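Side-chain contacts in SAM-dependent methyltransferase (Anabaena variabilis ATCC 29413, PDB 3GGD), which probably transfers a methyl group from S-adenosylmethionine to an acceptor and binds the by-product S-adenosyl-L-homocysteine: residues Q21-N24 with K25-V28; Q70-F73 with L74-F78. All coordinates share one frame; numbering follows the deposited sequence.

Contact 1: Q21-N24 with K25-V28; sequences QYWN and KTLV. With SAH (S-adenosyl-L-homocysteine), chain E.
Thr-26 holds its hydroxyl over one face of the Tyr-22 ring, OG1 lying 3.5 Å from Tyr-22 CZ and displaced toward the hydroxyl-bearing rim. The same OG1 donates to Tyr-22 O one turn back in helix 15-29 (2.8 Å), coming from above the carbonyl plane, while Thr-26 N reaches that oxygen closer to the plane, tilted from it by 19°. With OG1 beside its own backbone N (chi1 -57°), the hydroxyl can bond to the carbonyl and still lie over the ring, and the methyl CG2 is left to run alongside Trp-23, 4.1 Å from Trp-23 CE3. Tyr-22 in turn brings CE2 over the centre of the indole, 4.0 Å above its plane. The indole reaches S-adenosyl-L-homocysteine with its edge: Trp-23 NE1 donates to O3' of the ligand at 3.0 Å and more weakly to O2'. Away from the ligand, Lys-25 NZ is hydrogen-bonded to Leu-188 O and His-192 NE2, and Asn-24 ND2 to Ser-89 OG, which joins the helix to the 184-190 region and helix 88-97. The buried threonine hydroxyl is thus satisfied within the helix, and the single indole N-H is shared unequally between the two ribose hydroxyls, consistent with recognition of the ribose.

Contact 2: Q70-F73 with L74-F78; sequences QTKF and LSQFF
Phe-73 and Phe-77 meet one turn apart on helix 69-77, the crossover helix of a Rossmann-like beta-alpha-beta unit between strands 60-63 and 81-85. Phe-77 sets its CE1 over one face of the Phe-73 ring, toward the rim and 3.2 Å from Phe-73 CZ, a close approach for two carbons. The planes are inclined by 31° and the centroids lie 4.6 Å apart, an oblique pairing. Because Phe-73 CG is anti to its N (chi1 171°), the ring lies beside the following peptide, with CD1 3.4 Å from Leu-74 N. On the buried side, Val-43, Val-44 and Leu-47 of helix 43-50 touch this ring, and Leu-74 packs its CG against Gln-70 O and its side chain on Val-43 and Tyr-129. The solvent side holds the Phe-77 ring, exposed despite its grip on Phe-73, and Gln-76, where packing is looser: Lys-72 CE and Gln-76 NE2 are 4.1 Å apart, and the lysine amine bonds instead to Thr-99 O. Gln-76 N donates to Phe-73 O, three residues back, at 2.9 Å from above the carbonyl plane. Lys-72 O receives weak bonds from Gln-76 N and Ser-75 N, and a short one from Ser-75 OG at 2.7 Å, tilted 25° from the carbonyl plane.

In the fold
Contact 1 comes first along the chain, on helix 15-29, which precedes the first strand of the mixed seven-stranded sheet; contact 2 follows on helix 69-77, between strands 60-63 and 81-85. Their centres are about 24 Å apart and their nearest atoms about 10 Å, without touching. What they have in common is the ligand pocket: contact 1 supplies Trp-23, and the Gln-70 side chain of contact 2 comes within about 4 Å of the ligand. Asp-85, at the end of strand 81-85, also bonds to the ligand, so an N-terminal helix and the beta-alpha-beta core both contribute to the pocket of the bound S-adenosyl-L-homocysteine, consistent with a class I methyltransferase.

Contact 1: Q21-N24 with K25-V28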
loop_
_atom_site.group_PDB
_atom_site.type_symbol
_atom_site.label_atom_id
_atom_site.label_comp_id
_atom_site.label_asym_id
_atom_site.label_seq_id
_atom_site.Cartn_x
_atom_site.Cartn_y
_atom_site.Cartn_z
ATOM N N GLN A 21 -5.431 -6.662 13.931
ATOM C CA GLN A 21 -6.549 -7.603 14.133
ATOM C C GLN A 21 -6.854 -8.356 12.820
ATOM O O GLN A 21 -6.992 -9.598 12.800
ATOM C CB GLN A 21 -7.780 -6.893 14.672
ATOM C CG GLN A 21 -8.825 -7.899 15.213
ATOM C CD GLN A 21 -10.193 -7.264 15.557
ATOM O OE1 GLN A 21 -10.785 -6.505 14.741
ATOM N NE2 GLN A 21 -10.694 -7.575 16.746
ATOM N N TYR A 22 -6.855 -7.614 11.707
ATOM C CA TYR A 22 -7.084 -8.231 10.412
ATOM C C TYR A 22 -6.016 -9.272 10.060
ATOM O O TYR A 22 -6.332 -10.394 9.662
ATOM C CB TYR A 22 -7.096 -7.183 9.306
ATOM C CG TYR A 22 -7.061 -7.800 7.927
ATOM C CD1 TYR A 22 -8.226 -8.360 7.349
ATOM C CD2 TYR A 22 -5.875 -7.861 7.209
ATOM C CE1 TYR A 22 -8.213 -8.931 6.099
ATOM C CE2 TYR A 22 -5.851 -8.446 5.931
ATOM C CZ TYR A 22 -7.011 -8.973 5.384
ATOM O OH TYR A 22 -6.976 -9.540 4.140
ATOM N N TRP A 23 -4.753 -8.878 10.207
ATOM C CA TRP A 23 -3.647 -9.749 9.831
ATOM C C TRP A 23 -3.534 -10.920 10.758
ATOM O O TRP A 23 -3.253 -12.030 10.320
ATOM C CB TRP A 23 -2.338 -8.980 9.753
ATOM C CG TRP A 23 -2.135 -8.237 8.468
ATOM C CD1 TRP A 23 -1.982 -6.879 8.312
ATOM C CD2 TRP A 23 -2.018 -8.800 7.147
ATOM N NE1 TRP A 23 -1.769 -6.579 7.001
ATOM C CE2 TRP A 23 -1.798 -7.735 6.260
ATOM C CE3 TRP A 23 -2.071 -10.106 6.640
ATOM C CZ2 TRP A 23 -1.601 -7.929 4.898
ATOM C CZ3 TRP A 23 -1.909 -10.305 5.264
ATOM C CH2 TRP A 23 -1.669 -9.228 4.412
ATOM N N ASN A 24 -3.802 -10.717 12.037
ATOM C CA ASN A 24 -3.771 -11.867 12.936
ATOM C C ASN A 24 -4.892 -12.888 12.596
ATOM O O ASN A 24 -4.690 -14.112 12.655
ATOM C CB ASN A 24 -3.868 -11.465 14.387
ATOM C CG ASN A 24 -3.473 -12.615 15.324
ATOM O OD1 ASN A 24 -4.316 -13.172 15.998
ATOM N ND2 ASN A 24 -2.208 -13.004 15.307
ATOM N N LYS A 25 -6.067 -12.382 12.248
ATOM C CA LYS A 25 -7.151 -13.255 11.821
ATOM C C LYS A 25 -6.746 -14.003 10.557
ATOM O O LYS A 25 -6.999 -15.209 10.425
ATOM C CB LYS A 25 -8.431 -12.463 11.565
ATOM C CG LYS A 25 -9.500 -13.324 10.942
ATOM C CD LYS A 25 -10.580 -12.575 10.311
ATOM C CE LYS A 25 -10.189 -11.862 9.060
ATOM N NZ LYS A 25 -11.284 -10.823 8.949
ATOM N N THR A 26 -6.117 -13.284 9.626
ATOM C CA THR A 26 -5.608 -13.883 8.390
ATOM C C THR A 26 -4.557 -14.963 8.648
ATOM O O THR A 26 -4.651 -16.069 8.089
ATOM C CB THR A 26 -5.103 -12.777 7.475
ATOM O OG1 THR A 26 -6.187 -11.868 7.259
ATOM C CG2 THR A 26 -4.563 -13.330 6.159
ATOM N N LEU A 27 -3.584 -14.656 9.519
ATOM C CA LEU A 27 -2.537 -15.594 9.937
ATOM C C LEU A 27 -3.116 -16.842 10.590
ATOM O O LEU A 27 -2.792 -17.970 10.199
ATOM C CB LEU A 27 -1.581 -14.919 10.936
ATOM C CG LEU A 27 -0.498 -15.762 11.674
ATOM C CD1 LEU A 27 0.467 -16.444 10.696
ATOM C CD2 LEU A 27 0.266 -14.882 12.659
ATOM N N VAL A 28 -3.961 -16.655 11.595
ATOM C CA VAL A 28 -4.567 -17.797 12.278
ATOM C C VAL A 28 -5.411 -18.694 11.375
ATOM O O VAL A 28 -5.313 -19.951 11.403
ATOM C CB VAL A 28 -5.416 -17.353 13.475
ATOM C CG1 VAL A 28 -6.206 -18.568 14.084
ATOM C CG2 VAL A 28 -4.518 -16.694 14.562
HETATM N N SAH E . 1.500 -3.297 -0.037
HETATM C CA SAH E . 0.904 -4.607 0.336
HETATM C CB SAH E . -0.250 -4.494 1.354
HETATM C CG SAH E . -1.460 -3.599 1.027
HETATM S SD SAH E . -2.750 -3.666 2.283
HETATM C C SAH E . 0.422 -5.372 -0.887
HETATM O O SAH E . 0.267 -6.619 -0.830
HETATM O OXT SAH E . 0.155 -4.777 -1.931
HETATM C "C5'" SAH E . -2.342 -2.244 3.256
HETATM C "C4'" SAH E . -1.158 -2.503 4.233
HETATM O "O4'" SAH E . -0.860 -1.292 4.969
HETATM C "C3'" SAH E . -1.380 -3.571 5.319
HETATM O "O3'" SAH E . -0.354 -4.549 5.339
HETATM C "C2'" SAH E . -1.353 -2.794 6.629
HETATM O "O2'" SAH E . -0.975 -3.543 7.803
HETATM C "C1'" SAH E . -0.445 -1.628 6.286
HETATM N N9 SAH E . -0.585 -0.479 7.188
HETATM C C8 SAH E . -1.770 0.018 7.638
HETATM N N7 SAH E . -1.552 1.087 8.420
HETATM C C5 SAH E . -0.197 1.263 8.476
HETATM C C6 SAH E . 0.686 2.183 9.185
HETATM N N6 SAH E . 0.081 3.102 9.973
HETATM N N1 SAH E . 2.016 2.071 9.061
HETATM C C2 SAH E . 2.557 1.089 8.270
HETATM N N3 SAH E . 1.788 0.215 7.621
HETATM C C4 SAH E . 0.443 0.234 7.702
#

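Contact 2: Q70-F73 with L74-F78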
loop_
_atom_site.group_PDB
_atom_site.type_symbol
_atom_site.label_atom_id
_atom_site.label_comp_id
_atom_site.label_asym_id
_atom_site.label_seq_id
_atom_site.Cartn_x
_atom_site.Cartn_y
_atom_site.Cartn_z
ATOM N N GLN A 70 4.866 -8.892 -2.778
ATOM C CA GLN A 70 5.547 -8.042 -3.772
ATOM C C GLN A 70 7.012 -7.819 -3.415
ATOM O O GLN A 70 7.890 -7.642 -4.303
ATOM C CB GLN A 70 4.813 -6.700 -3.928
ATOM C CG GLN A 70 3.258 -6.804 -4.128
ATOM C CD GLN A 70 2.811 -7.772 -5.236
ATOM O OE1 GLN A 70 3.398 -7.808 -6.323
ATOM N NE2 GLN A 70 1.732 -8.528 -4.981
ATOM N N THR A 71 7.270 -7.807 -2.108
ATOM C CA THR A 71 8.584 -7.605 -1.536
ATOM C C THR A 71 9.572 -8.643 -2.032
ATOM O O THR A 71 10.700 -8.316 -2.414
ATOM C CB THR A 71 8.513 -7.664 0.013
ATOM O OG1 THR A 71 7.324 -6.994 0.465
ATOM C CG2 THR A 71 9.762 -7.030 0.662
ATOM N N LYS A 72 9.153 -9.895 -2.033
ATOM C CA LYS A 72 10.004 -10.972 -2.539
ATOM C C LYS A 72 10.475 -10.726 -3.994
ATOM O O LYS A 72 11.648 -10.924 -4.328
ATOM C CB LYS A 72 9.225 -12.268 -2.434
ATOM C CG LYS A 72 9.935 -13.577 -2.931
ATOM C CD LYS A 72 11.199 -13.876 -2.170
ATOM C CE LYS A 72 11.683 -15.315 -2.454
ATOM N NZ LYS A 72 13.058 -15.416 -1.927
ATOM N N PHE A 73 9.552 -10.320 -4.864
ATOM C CA PHE A 73 9.914 -9.995 -6.220
ATOM C C PHE A 73 10.909 -8.807 -6.263
ATOM O O PHE A 73 11.938 -8.851 -6.936
ATOM C CB PHE A 73 8.638 -9.760 -7.053
ATOM C CG PHE A 73 8.890 -9.204 -8.427
ATOM C CD1 PHE A 73 9.132 -7.831 -8.606
ATOM C CD2 PHE A 73 8.893 -10.026 -9.533
ATOM C CE1 PHE A 73 9.358 -7.308 -9.868
ATOM C CE2 PHE A 73 9.114 -9.493 -10.801
ATOM C CZ PHE A 73 9.345 -8.145 -10.957
ATOM N N LEU A 74 10.600 -7.739 -5.550
ATOM C CA LEU A 74 11.497 -6.597 -5.515
ATOM C C LEU A 74 12.920 -7.027 -5.134
ATOM O O LEU A 74 13.903 -6.539 -5.683
ATOM C CB LEU A 74 10.979 -5.539 -4.517
ATOM C CG LEU A 74 9.720 -4.798 -4.974
ATOM C CD1 LEU A 74 9.191 -3.888 -3.843
ATOM C CD2 LEU A 74 9.966 -3.983 -6.298
ATOM N N SER A 75 13.025 -7.987 -4.211
ATOM C CA SER A 75 14.332 -8.394 -3.698
ATOM C C SER A 75 15.120 -9.124 -4.757
ATOM O O SER A 75 16.327 -9.241 -4.652
ATOM C CB SER A 75 14.184 -9.277 -2.453
ATOM O OG SER A 75 13.866 -10.619 -2.786
ATOM N N GLN A 76 14.446 -9.660 -5.764
ATOM C CA GLN A 76 15.150 -10.367 -6.865
ATOM C C GLN A 76 15.795 -9.345 -7.825
ATOM O O GLN A 76 16.737 -9.637 -8.516
ATOM C CB GLN A 76 14.183 -11.348 -7.551
ATOM C CG GLN A 76 13.866 -12.539 -6.605
ATOM C CD GLN A 76 12.479 -13.221 -6.805
ATOM O OE1 GLN A 76 11.519 -12.604 -7.305
ATOM N NE2 GLN A 76 12.371 -14.505 -6.375
ATOM N N PHE A 77 15.328 -8.101 -7.780
ATOM C CA PHE A 77 15.808 -7.059 -8.694
ATOM C C PHE A 77 16.675 -5.994 -8.016
ATOM O O PHE A 77 17.483 -5.385 -8.662
ATOM C CB PHE A 77 14.592 -6.356 -9.379
ATOM C CG PHE A 77 13.939 -7.202 -10.445
ATOM C CD1 PHE A 77 13.045 -8.206 -10.102
ATOM C CD2 PHE A 77 14.268 -7.024 -11.793
ATOM C CE1 PHE A 77 12.471 -9.011 -11.081
ATOM C CE2 PHE A 77 13.712 -7.818 -12.757
ATOM C CZ PHE A 77 12.817 -8.819 -12.419
ATOM N N PHE A 78 16.463 -5.725 -6.733
ATOM C CA PHE A 78 17.218 -4.684 -6.025
ATOM C C PHE A 78 18.156 -5.307 -5.009
ATOM O O PHE A 78 17.796 -6.296 -4.371
ATOM C CB PHE A 78 16.276 -3.732 -5.302
ATOM C CG PHE A 78 15.525 -2.831 -6.211
ATOM C CD1 PHE A 78 14.342 -3.255 -6.814
ATOM C CD2 PHE A 78 15.996 -1.570 -6.486
ATOM C CE1 PHE A 78 13.636 -2.438 -7.665
ATOM C CE2 PHE A 78 15.288 -0.712 -7.354
ATOM C CZ PHE A 78 14.103 -1.165 -7.953
#